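Local coordinates for protein pectate lyase (Bacillus subtilis, PDB 5AMV) that cleaves polygalacturonate by calcium-dependent elimination, releasing oligosaccharides with an unsaturated sugar at the non-reducing end, at residues 76-81 with 119-124; 115-120 with 162-167; 168-173 with 178-183. All coordinates share one frame; numbering follows the deposited sequence.

The three contacts lead from helices 75-78 and 105-121 to the bound galacturonate. Contacts 1 and 2 have centres about 5 Å apart and share helix 105-121: Tyr-78 of contact 1 packs against both Gln-117 and Phe-166 of contact 2, and its carbonyl probably takes a bond from Asn-116. Contact 3 lies about 14 Å, centre to centre, from contact 2; Asp-164 joins them, its OD2 lying 2.8 Å from Gln-182 N. Tyr-183 reaches back to Val-121 and Met-122 of contact 1. The calcium ion is about 12 Å from the side chain of Val-121, 10 Å from that of Asp-164 and 9 Å from that of Asn-180. Only contact 3 holds residues of the glycan pocket, Asp-173 and Asn-178.

Contact 1 of 3, residues 76-81 with 119-124; sequences NDYKDP and ARVMVD
Tyr-78 reaches across from the end of its short helix and sets the phenol end of its ring against the first two carbons of the Arg-120 side chain. The touch is apolar: Tyr-78 CE1 lies 3.6 Å from Arg-120 CG, which sits at the ring edge, near the ring plane. The hydroxyl joins in, with Tyr-78 OH 3.7 Å from Arg-120 CB. Val-121 adds a looser flank, its CG1 4.4 Å from Tyr-78 OH. The two long side chains cross at about a right angle. Arg-120 CG stands beside its own backbone N (chi1 -53°), and bends at chi2 and chi3 then lead the guanidinium off elsewhere, leaving the ring only the aliphatic root of the chain.

No hydrogen bond spans the two segments; the polar ends find partners outside them. Tyr-78 OH is hydrogen-bonded to Asn-65 OD1, which fixes the outer end of the buried ring. In the conformer described here, one of two, Arg-120 makes a salt bridge to Asp-68 and gives NE to the Val-66 carbonyl.

In the fold, the contact joins the short helix 75-78 to the last turn of helix 105-121. That helix passes directly into strand 122-124 of the family's parallel beta-helix, an outermost strand of the parallel sheet continued by 144-147, while Val-123 packs on helix 38-45.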
# COMPACT_ATOMS: atom_id res chain seq x y z
N ASN A 76 -24.11 -4.88 -9.09
CA ASN A 76 -25.29 -5.77 -9.06
C ASN A 76 -24.88 -7.22 -9.17
O ASN A 76 -25.65 -8.10 -8.72
CB ASN A 76 -26.23 -5.46 -10.25
CG ASN A 76 -27.00 -4.19 -10.04
OD1 ASN A 76 -26.97 -3.59 -8.97
ND2 ASN A 76 -27.76 -3.79 -11.06
N ASP A 77 -23.72 -7.50 -9.78
CA ASP A 77 -23.28 -8.89 -9.97
C ASP A 77 -22.84 -9.50 -8.63
O ASP A 77 -23.01 -10.69 -8.40
CB ASP A 77 -22.16 -9.02 -11.02
CG ASP A 77 -22.63 -8.55 -12.38
OD1 ASP A 77 -23.47 -9.29 -12.95
OD2 ASP A 77 -22.21 -7.47 -12.83
N TYR A 78 -22.31 -8.67 -7.76
CA TYR A 78 -21.83 -9.11 -6.46
C TYR A 78 -22.86 -8.95 -5.36
O TYR A 78 -22.74 -9.60 -4.32
CB TYR A 78 -20.65 -8.22 -6.06
CG TYR A 78 -19.46 -8.31 -6.94
CD1 TYR A 78 -18.84 -9.52 -7.21
CD2 TYR A 78 -18.87 -7.15 -7.44
CE1 TYR A 78 -17.68 -9.60 -8.01
CE2 TYR A 78 -17.70 -7.22 -8.24
CZ TYR A 78 -17.11 -8.42 -8.50
OH TYR A 78 -15.96 -8.54 -9.22
N LYS A 79 -23.84 -8.07 -5.56
CA LYS A 79 -24.75 -7.66 -4.46
C LYS A 79 -25.56 -8.85 -3.98
O LYS A 79 -26.15 -9.60 -4.77
CB LYS A 79 -25.69 -6.54 -4.88
CG LYS A 79 -26.39 -5.92 -3.66
CD LYS A 79 -27.46 -4.91 -4.04
CE LYS A 79 -28.75 -5.55 -4.65
NZ LYS A 79 -29.64 -6.38 -3.71
N ASP A 80 -25.57 -9.03 -2.66
CA ASP A 80 -26.44 -10.10 -2.10
C ASP A 80 -27.87 -9.71 -2.38
O ASP A 80 -28.24 -8.56 -2.22
CB ASP A 80 -26.22 -10.20 -0.58
CG ASP A 80 -26.99 -11.35 0.04
OD1 ASP A 80 -26.45 -12.48 -0.01
OD2 ASP A 80 -28.09 -11.09 0.56
N PRO A 81 -28.74 -10.70 -2.68
CA PRO A 81 -30.15 -10.35 -2.94
C PRO A 81 -30.83 -9.53 -1.84
O PRO A 81 -31.80 -8.77 -2.12
CB PRO A 81 -30.84 -11.73 -3.05
CG PRO A 81 -29.75 -12.58 -3.61
CD PRO A 81 -28.44 -12.11 -3.00
N ALA A 119 -13.79 -12.66 -3.60
CA ALA A 119 -13.47 -13.91 -4.27
C ALA A 119 -12.96 -13.69 -5.68
O ALA A 119 -12.21 -14.53 -6.18
CB ALA A 119 -14.66 -14.86 -4.26
N ARG A 120 -13.33 -12.55 -6.29
CA ARG A 120 -12.81 -12.22 -7.62
C ARG A 120 -11.54 -11.38 -7.57
O ARG A 120 -10.60 -11.59 -8.32
CB ARG A 120 -13.86 -11.47 -8.46
CG ARG A 120 -15.20 -12.20 -8.53
CD ARG A 120 -14.97 -13.67 -8.88
NE ARG A 120 -14.54 -13.86 -10.26
CZ ARG A 120 -14.37 -15.05 -10.82
NH1 ARG A 120 -14.57 -16.14 -10.10
NH2 ARG A 120 -14.01 -15.16 -12.09
N VAL A 121 -11.51 -10.40 -6.67
CA VAL A 121 -10.44 -9.41 -6.78
C VAL A 121 -9.17 -9.68 -6.00
O VAL A 121 -8.11 -9.14 -6.36
CB VAL A 121 -10.92 -7.99 -6.39
CG1 VAL A 121 -12.10 -7.53 -7.26
CG2 VAL A 121 -11.26 -7.90 -4.89
N MET A 122 -9.27 -10.49 -4.94
CA MET A 122 -8.12 -10.77 -4.10
C MET A 122 -7.47 -12.09 -4.52
O MET A 122 -8.15 -13.08 -4.63
CB MET A 122 -8.51 -10.79 -2.62
CG MET A 122 -7.32 -10.52 -1.71
SD MET A 122 -7.83 -10.37 0.00
CE MET A 122 -8.94 -9.00 -0.03
N VAL A 123 -6.16 -12.07 -4.75
CA VAL A 123 -5.42 -13.33 -5.02
C VAL A 123 -4.18 -13.39 -4.14
O VAL A 123 -3.53 -12.33 -3.92
CB VAL A 123 -5.02 -13.50 -6.52
CG1 VAL A 123 -6.27 -13.80 -7.33
CG2 VAL A 123 -4.21 -12.23 -7.04
N ASP A 124 -3.85 -14.59 -3.67
CA ASP A 124 -2.64 -14.80 -2.88
C ASP A 124 -1.46 -15.11 -3.76
O ASP A 124 -1.54 -15.92 -4.70
CB ASP A 124 -2.81 -15.92 -1.84
CG ASP A 124 -3.87 -15.59 -0.77
OD1 ASP A 124 -4.26 -14.41 -0.52
OD2 ASP A 124 -4.35 -16.55 -0.14

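Contact 2 of 3, residues 115-120 with 162-167; sequences KNQKAR and AYDYFP. With ACT (acetate ion), chain D.
Gln-117 pushes its amide from helix 105-121 into the stretch 162-167, where the backbone folds into an Asx turn: Asp-164 OD1 accepts from Phe-166 N at 2.8 Å. This is a loop leaving the parallel beta-helix of the polysaccharide lyase 1 family, between strands 158-160 and 168-170, and the helix covers it.

In the glutamine, CG lies anti to the backbone N (chi1 -180°), which with the extended chain beyond carries the amide away from the helix. Its OE1 takes Tyr-165 N at 3.1 Å, in the carbonyl plane and on a lone pair, with a nearly straight N-H...O angle of 174°. The other end of the amide lies beside the Tyr-163 carbonyl, NE2 to O 3.0 Å, and is hydrogen-bonded to Asn-65 OD1. The Tyr-165 N-H at OE1 and Asn-65 OD1 at NE2 set which end of the amide is which. Gln-117 and Tyr-165 cross at about a right angle, yet their flat groups are only 17° from parallel, the amide NE2 coming within 3.4 Å of Tyr-165 CD2.

The aromatic side chains follow one another: Tyr-163 CD1 lies over a face of the Tyr-165 ring, and Tyr-165 CB over a face of Phe-166. Tyr-163 also stacks on His-221, while the Tyr-165 hydroxyl bonds to Arg-206. An acetate ion, probably from the crystallisation liquor, meets both tyrosine edges in plane, accepting from Tyr-163 OH at 2.6 Å. Asp-164 OD2 is held by Gln-182 N and Gln-114 NE2. Between helix and turn sits one water, which donates to Gln-117 OE1 at 2.6 Å and to Asp-164 OD1 at 2.7 Å.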
# COMPACT_ATOMS: atom_id res chain seq x y z
N LYS A 115 -17.91 -10.47 0.32
CA LYS A 115 -17.18 -11.71 0.10
C LYS A 115 -17.29 -12.17 -1.36
O LYS A 115 -16.35 -12.70 -1.92
CB LYS A 115 -17.62 -12.77 1.10
CG LYS A 115 -17.08 -12.49 2.52
CD LYS A 115 -17.79 -13.35 3.56
CE LYS A 115 -17.20 -13.18 4.96
NZ LYS A 115 -18.02 -12.30 5.85
N ASN A 116 -18.41 -11.89 -2.01
CA ASN A 116 -18.54 -12.22 -3.44
C ASN A 116 -17.49 -11.45 -4.27
O ASN A 116 -16.87 -12.00 -5.17
CB ASN A 116 -19.94 -11.82 -3.89
CG ASN A 116 -21.04 -12.69 -3.28
OD1 ASN A 116 -20.78 -13.82 -2.86
ND2 ASN A 116 -22.26 -12.19 -3.30
N GLN A 117 -17.33 -10.17 -3.97
CA GLN A 117 -16.32 -9.39 -4.70
C GLN A 117 -14.90 -9.82 -4.36
O GLN A 117 -14.05 -9.93 -5.25
CB GLN A 117 -16.48 -7.89 -4.49
CG GLN A 117 -15.41 -7.09 -5.27
CD GLN A 117 -15.65 -5.57 -5.27
OE1 GLN A 117 -16.25 -5.01 -4.34
NE2 GLN A 117 -15.20 -4.91 -6.33
N LYS A 118 -14.63 -10.01 -3.06
CA LYS A 118 -13.29 -10.48 -2.61
C LYS A 118 -12.84 -11.75 -3.36
O LYS A 118 -11.66 -11.91 -3.70
CB LYS A 118 -13.33 -10.70 -1.09
CG LYS A 118 -12.02 -11.23 -0.47
CD LYS A 118 -12.19 -11.49 1.04
CE LYS A 118 -10.91 -12.04 1.64
NZ LYS A 118 -10.87 -13.54 1.55
N ALA A 119 -13.79 -12.66 -3.60
CA ALA A 119 -13.47 -13.91 -4.27
C ALA A 119 -12.96 -13.69 -5.68
O ALA A 119 -12.21 -14.53 -6.18
CB ALA A 119 -14.66 -14.86 -4.26
N ARG A 120 -13.33 -12.55 -6.29
CA ARG A 120 -12.81 -12.22 -7.62
C ARG A 120 -11.54 -11.38 -7.57
O ARG A 120 -10.60 -11.59 -8.32
CB ARG A 120 -13.86 -11.47 -8.46
CG ARG A 120 -15.20 -12.20 -8.53
CD ARG A 120 -14.97 -13.67 -8.88
NE ARG A 120 -14.54 -13.86 -10.26
CZ ARG A 120 -14.37 -15.05 -10.82
NH1 ARG A 120 -14.57 -16.14 -10.10
NH2 ARG A 120 -14.01 -15.16 -12.09
N ALA A 162 -8.28 -0.30 -6.51
CA ALA A 162 -8.73 -1.47 -5.76
C ALA A 162 -10.01 -1.04 -4.98
O ALA A 162 -9.95 -0.45 -3.88
CB ALA A 162 -7.57 -2.00 -4.84
N TYR A 163 -11.17 -1.22 -5.63
CA TYR A 163 -12.41 -0.54 -5.28
C TYR A 163 -13.36 -1.53 -4.63
O TYR A 163 -13.60 -2.62 -5.17
CB TYR A 163 -13.06 -0.04 -6.57
CG TYR A 163 -14.29 0.84 -6.44
CD1 TYR A 163 -15.57 0.29 -6.26
CD2 TYR A 163 -14.17 2.25 -6.44
CE1 TYR A 163 -16.68 1.09 -6.21
CE2 TYR A 163 -15.31 3.08 -6.37
CZ TYR A 163 -16.56 2.48 -6.21
OH TYR A 163 -17.69 3.29 -6.12
N ASP A 164 -13.91 -1.13 -3.49
CA ASP A 164 -14.85 -2.01 -2.76
C ASP A 164 -16.24 -1.43 -2.92
O ASP A 164 -16.51 -0.29 -2.49
CB ASP A 164 -14.41 -2.01 -1.27
CG ASP A 164 -15.19 -2.94 -0.38
OD1 ASP A 164 -16.31 -3.38 -0.70
OD2 ASP A 164 -14.63 -3.24 0.71
N TYR A 165 -17.16 -2.22 -3.50
CA TYR A 165 -18.53 -1.75 -3.66
C TYR A 165 -19.33 -1.72 -2.34
O TYR A 165 -20.40 -1.15 -2.30
CB TYR A 165 -19.31 -2.62 -4.65
CG TYR A 165 -18.92 -2.39 -6.08
CD1 TYR A 165 -19.23 -1.17 -6.72
CD2 TYR A 165 -18.23 -3.38 -6.79
CE1 TYR A 165 -18.86 -0.96 -8.05
CE2 TYR A 165 -17.85 -3.17 -8.11
CZ TYR A 165 -18.17 -1.95 -8.70
OH TYR A 165 -17.77 -1.76 -10.00
N PHE A 166 -18.80 -2.32 -1.27
CA PHE A 166 -19.64 -2.53 -0.05
C PHE A 166 -18.86 -2.16 1.22
O PHE A 166 -18.71 -2.98 2.11
CB PHE A 166 -20.12 -4.00 0.03
CG PHE A 166 -20.73 -4.47 -1.26
CD1 PHE A 166 -22.05 -4.03 -1.63
CD2 PHE A 166 -20.02 -5.30 -2.10
CE1 PHE A 166 -22.59 -4.44 -2.88
CE2 PHE A 166 -20.57 -5.72 -3.34
CZ PHE A 166 -21.85 -5.26 -3.74
N PRO A 167 -18.43 -0.89 1.32
CA PRO A 167 -17.72 -0.48 2.54
C PRO A 167 -18.56 -0.73 3.80
O PRO A 167 -19.78 -0.54 3.79
CB PRO A 167 -17.55 1.04 2.35
CG PRO A 167 -17.84 1.36 0.96
CD PRO A 167 -18.58 0.19 0.35
C ACT D . -20.82 2.44 -6.98
O ACT D . -20.39 2.61 -8.15
OXT ACT D . -20.00 2.07 -6.09
CH3 ACT D . -22.27 2.64 -6.68
O HOH W 1 -16.42 -5.83 -1.83

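Contact 3 of 3, residues 168-173 with 178-183; sequences QWDPTD and NWNSQY. With ADA (alpha-D-galactopyranuronic acid), chain B.
Trp-179 and Trp-169 face each other as a non-hydrogen-bonded pair in the antiparallel hairpin of strands 168-170 and 178-180. Following Trp-179 outward, CB stands 4.2 Å from Gln-168 O. With CG beside the backbone N (chi1 -66°), the indole swings over the neighbouring strand. Trp-169 CE3 then lies above one face of it, 3.5 Å from NE1, which is hydrogen-bonded to the Tyr-214 carbonyl. Trp-179 CE3, in the six-membered ring, lies against the strand backbone, 3.5 Å from Trp-169 N. Farthest out, CZ3 and CH2 are nearest to Trp-169 CB, a CH-pi contact 3.8 Å from that ring's centroid and 18° off the normal. The two indoles meet obliquely, planes 47° apart, and Tyr-219 packs edge-to-face with that of Trp-179. Cut back to an alanine, Trp-179 would probably leave a gap against Trp-169 CB and CE3, and the Tyr-214 carbonyl without its N-H mate.

Two hydrogen-bonded pairs, Gln-168 with Asn-180 and Asp-170 with Asn-178, flank the tryptophans, and their side chains lie on the other face of the hairpin. A type I turn from Asp-170 to Asp-173 brings the latter's carboxylate over that face. Asn-178 ND2 gives it a bond at OD1, 3.0 Å, on the anti side; in the conformer described, one of two, Asn-180 ND2 makes a weak one to OD2 and a water joins Asp-173 OD1 to Asn-180 OD1.

The bound galacturonate donates O3 to Asp-173 OD1 at 2.7 Å and sets O2 2.7 Å from Asn-178 ND2, while Arg-279 and Arg-282 also hold it. Because Asn-178 OD1 is bonded to Arg-217, its amide is turned with ND2 toward both sugar and aspartate. Asp-173 OD1 gathers three donors, from Asn-178, the water and the sugar; the asparagine bond probably helps to orient it toward O3.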
# COMPACT_ATOMS: atom_id res chain seq x y z
N GLN A 168 -17.87 -1.14 4.86
CA GLN A 168 -18.49 -1.40 6.14
C GLN A 168 -18.56 -0.13 6.99
O GLN A 168 -17.57 0.58 7.09
CB GLN A 168 -17.69 -2.45 6.89
CG GLN A 168 -18.32 -2.90 8.19
CD GLN A 168 -17.35 -3.81 8.96
OE1 GLN A 168 -16.20 -3.46 9.16
NE2 GLN A 168 -17.82 -4.98 9.35
N TRP A 169 -19.70 0.14 7.61
CA TRP A 169 -19.77 1.22 8.60
C TRP A 169 -19.16 0.76 9.93
O TRP A 169 -19.56 -0.30 10.47
CB TRP A 169 -21.24 1.65 8.78
CG TRP A 169 -21.44 2.66 9.89
CD1 TRP A 169 -22.26 2.51 10.97
CD2 TRP A 169 -20.85 3.97 10.01
NE1 TRP A 169 -22.22 3.64 11.77
CE2 TRP A 169 -21.36 4.55 11.21
CE3 TRP A 169 -19.96 4.72 9.22
CZ2 TRP A 169 -21.03 5.85 11.62
CZ3 TRP A 169 -19.62 6.03 9.63
CH2 TRP A 169 -20.14 6.57 10.84
N ASP A 170 -18.20 1.52 10.42
CA ASP A 170 -17.61 1.27 11.75
C ASP A 170 -17.77 2.52 12.60
O ASP A 170 -16.98 3.45 12.48
CB ASP A 170 -16.13 0.92 11.64
CG ASP A 170 -15.56 0.39 12.97
OD1 ASP A 170 -16.24 0.51 14.03
OD2 ASP A 170 -14.43 -0.16 12.94
N PRO A 171 -18.81 2.56 13.45
CA PRO A 171 -19.12 3.81 14.18
C PRO A 171 -18.10 4.16 15.28
O PRO A 171 -18.06 5.30 15.74
CB PRO A 171 -20.49 3.53 14.80
CG PRO A 171 -20.51 2.04 14.96
CD PRO A 171 -19.75 1.46 13.78
N THR A 172 -17.25 3.20 15.65
CA THR A 172 -16.25 3.45 16.70
C THR A 172 -14.86 3.77 16.13
O THR A 172 -13.95 4.15 16.87
CB THR A 172 -16.16 2.31 17.70
OG1 THR A 172 -15.80 1.09 17.05
CG2 THR A 172 -17.49 2.14 18.41
N ASP A 173 -14.71 3.63 14.81
CA ASP A 173 -13.49 4.05 14.13
C ASP A 173 -13.35 5.57 14.14
O ASP A 173 -14.18 6.28 13.58
CB ASP A 173 -13.54 3.54 12.69
CG ASP A 173 -12.24 3.76 11.95
OD1 ASP A 173 -11.91 4.94 11.64
OD2 ASP A 173 -11.59 2.75 11.64
N ASN A 178 -16.18 5.71 10.87
CA ASN A 178 -15.72 5.77 9.49
C ASN A 178 -16.30 4.60 8.68
O ASN A 178 -16.69 3.59 9.24
CB ASN A 178 -14.18 5.80 9.41
CG ASN A 178 -13.61 7.24 9.44
OD1 ASN A 178 -14.04 8.12 8.68
ND2 ASN A 178 -12.72 7.49 10.38
N TRP A 179 -16.37 4.81 7.36
CA TRP A 179 -16.61 3.73 6.39
C TRP A 179 -15.26 3.13 6.00
O TRP A 179 -14.31 3.86 5.69
CB TRP A 179 -17.31 4.29 5.16
CG TRP A 179 -18.70 4.78 5.46
CD1 TRP A 179 -19.06 6.05 5.83
CD2 TRP A 179 -19.90 4.01 5.46
NE1 TRP A 179 -20.41 6.13 6.00
CE2 TRP A 179 -20.96 4.89 5.80
CE3 TRP A 179 -20.19 2.67 5.17
CZ2 TRP A 179 -22.30 4.47 5.88
CZ3 TRP A 179 -21.51 2.25 5.24
CH2 TRP A 179 -22.56 3.15 5.58
N ASN A 180 -15.17 1.81 6.02
CA ASN A 180 -13.91 1.15 5.74
C ASN A 180 -14.08 0.12 4.67
O ASN A 180 -15.00 -0.72 4.71
CB ASN A 180 -13.30 0.52 6.98
CG ASN A 180 -12.79 1.57 7.96
OD1 ASN A 180 -11.90 2.35 7.63
ND2 ASN A 180 -13.36 1.60 9.15
N SER A 181 -13.21 0.23 3.67
CA SER A 181 -13.18 -0.75 2.56
C SER A 181 -12.06 -1.76 2.76
O SER A 181 -11.14 -1.53 3.57
CB SER A 181 -13.07 -0.02 1.24
OG SER A 181 -14.37 0.44 0.82
N GLN A 182 -12.14 -2.89 2.03
CA GLN A 182 -11.28 -4.05 2.28
C GLN A 182 -10.05 -4.18 1.39
O GLN A 182 -9.17 -4.99 1.74
CB GLN A 182 -12.07 -5.36 2.17
CG GLN A 182 -12.98 -5.62 3.36
CD GLN A 182 -12.21 -5.73 4.68
OE1 GLN A 182 -11.33 -6.60 4.85
NE2 GLN A 182 -12.53 -4.85 5.64
N TYR A 183 -9.99 -3.48 0.25
CA TYR A 183 -8.95 -3.85 -0.74
C TYR A 183 -7.86 -2.85 -0.82
O TYR A 183 -8.12 -1.66 -0.97
CB TYR A 183 -9.54 -4.09 -2.17
CG TYR A 183 -10.74 -4.97 -2.08
CD1 TYR A 183 -10.63 -6.24 -1.52
CD2 TYR A 183 -12.01 -4.51 -2.48
CE1 TYR A 183 -11.75 -7.04 -1.34
CE2 TYR A 183 -13.13 -5.30 -2.32
CZ TYR A 183 -13.01 -6.55 -1.77
OH TYR A 183 -14.15 -7.30 -1.55
C1 ADA B . -7.66 8.29 10.08
C2 ADA B . -8.77 7.34 10.58
C3 ADA B . -8.76 7.28 12.11
C4 ADA B . -7.40 6.84 12.63
C5 ADA B . -6.34 7.81 12.12
C6 ADA B . -4.99 7.21 12.43
O2 ADA B . -10.03 7.91 10.18
O3 ADA B . -9.73 6.33 12.56
O4 ADA B . -7.12 5.53 12.10
O5 ADA B . -6.41 7.94 10.67
O6B ADA B . -4.21 7.00 11.46
O6A ADA B . -4.68 6.91 13.63
O HOH W 2 -10.91 4.59 9.00